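Local coordinates for flavin-dependent monooxygenase, oxygenase subunit HsaA (Mycobacterium tuberculosis, PDB 3AFE), which probably hydroxylates a phenolic secosteroid to a catechol, using reduced FMN and oxygen, in the breakdown of cholesterol by the bacterium, at residues P244-A249 / G331-S336. Residues are numbered along the deposited sequence; the frame is centred on the assembly and turned at random.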
# COMPACT_ATOMS: atom_id res chain seq x y z
N PRO A 244 15.69 13.20 12.86
CA PRO A 244 14.85 14.40 12.76
C PRO A 244 13.58 14.15 11.96
O PRO A 244 12.52 14.66 12.32
CB PRO A 244 15.74 15.39 12.01
CG PRO A 244 17.13 14.87 12.16
CD PRO A 244 17.02 13.39 12.26
N ILE A 245 13.67 13.40 10.88
CA ILE A 245 12.48 13.06 10.11
C ILE A 245 11.43 12.34 10.98
O ILE A 245 10.25 12.68 10.95
CB ILE A 245 12.82 12.24 8.85
CG1 ILE A 245 13.74 13.07 7.92
CG2 ILE A 245 11.54 11.81 8.15
CD1 ILE A 245 13.98 12.50 6.53
N VAL A 246 11.87 11.37 11.78
CA VAL A 246 10.94 10.68 12.67
C VAL A 246 10.33 11.68 13.65
O VAL A 246 9.13 11.63 13.96
CB VAL A 246 11.62 9.52 13.42
CG1 VAL A 246 10.63 8.82 14.33
CG2 VAL A 246 12.23 8.53 12.42
N GLY A 247 11.16 12.60 14.11
CA GLY A 247 10.70 13.71 14.94
C GLY A 247 9.60 14.52 14.27
O GLY A 247 8.63 14.91 14.92
N MET A 248 9.75 14.80 12.98
CA MET A 248 8.73 15.55 12.25
C MET A 248 7.44 14.76 12.21
O MET A 248 6.35 15.34 12.24
CB MET A 248 9.18 15.85 10.82
CG MET A 248 10.39 16.78 10.73
SD MET A 248 11.12 16.85 9.07
CE MET A 248 12.85 17.07 9.52
N ALA A 249 7.56 13.44 12.12
CA ALA A 249 6.41 12.57 12.12
C ALA A 249 5.71 12.63 13.48
O ALA A 249 4.48 12.60 13.54
CB ALA A 249 6.80 11.13 11.78
N GLY A 331 10.98 6.09 5.55
CA GLY A 331 9.79 5.74 4.79
C GLY A 331 8.50 5.67 5.59
O GLY A 331 7.45 6.15 5.13
N ARG A 332 8.56 5.08 6.79
CA ARG A 332 7.40 4.92 7.66
C ARG A 332 6.90 6.25 8.18
O ARG A 332 5.70 6.48 8.27
CB ARG A 332 7.78 4.07 8.86
CG ARG A 332 7.76 2.61 8.56
CD ARG A 332 8.45 1.82 9.64
NE ARG A 332 8.53 0.42 9.24
CZ ARG A 332 9.11 -0.51 9.96
NH1 ARG A 332 9.66 -0.18 11.12
NH2 ARG A 332 9.14 -1.76 9.53
N SER A 333 7.86 7.09 8.55
CA SER A 333 7.58 8.43 9.02
C SER A 333 6.83 9.22 7.96
O SER A 333 5.82 9.87 8.26
CB SER A 333 8.90 9.12 9.35
OG SER A 333 9.58 8.44 10.39
N ILE A 334 7.33 9.15 6.73
CA ILE A 334 6.77 9.88 5.60
C ILE A 334 5.38 9.36 5.20
O ILE A 334 4.47 10.14 4.93
CB ILE A 334 7.75 9.88 4.41
CG1 ILE A 334 8.97 10.73 4.76
CG2 ILE A 334 7.07 10.33 3.11
CD1 ILE A 334 9.80 11.16 3.56
N ALA A 335 5.21 8.04 5.16
CA ALA A 335 3.90 7.45 4.89
C ALA A 335 2.90 7.87 5.97
O ALA A 335 1.77 8.23 5.66
CB ALA A 335 3.97 5.93 4.79
N SER A 336 3.32 7.84 7.23
CA SER A 336 2.42 8.24 8.31
C SER A 336 2.06 9.73 8.20
O SER A 336 0.89 10.09 8.25
CB SER A 336 3.00 7.91 9.69
OG SER A 336 3.38 6.55 9.77
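Ser333 meets Ala249 methylene to methyl, CB to CB at 3.8 Å, and beside this contact, within 331-336, the backbone carbonyl of Arg332 is a flat group approached from both faces. Ser336 N and Ser336 OG come to this oxygen from opposite faces of its plane, with OG 2.8 Å from Arg332 O and tilted 30° out of the plane. This keeps the hydroxyl of Ser336 on its own helix. The contact illustrates close helix packing in the helical C-terminal domain of the acyl-CoA dehydrogenase fold, where segments 244-249 and 331-336, on helices 233-266 and 316-343, run nearly parallel, their axes 25° apart. Small residues at the crossing let the segment axes come within 8.7 Å, and the backbones are nearest where Ala249 CA and Ser333 CA lie 5.3 Å apart. Ser333 packs against Ile245, Val246 and Ala249. Ile245 offers its short branch to the serine CB: CG2 stands anti to the backbone N and reaches Ser333 CB at 4.0 Å. Alongside, the same CG2 meets Ile334 CG1 in a looser apolar contact at 4.4 Å. Ile245 also touches Trp84, a probable FMN-binding residue, which places the buried contact close to the probable FMN site. At one flank Val246 packs on Trp294 of helix 277-308, while at the other Ile334 reaches His363 of helix 354-365. The polar end of Ser333 makes no hydrogen bond to 244-249; with chi1 at -62°, OG lies beside its own backbone N and is hydrogen-bonded to Ala329 O one turn earlier, while Val246 CG2 presses against Ser333 OG at 3.3 Å.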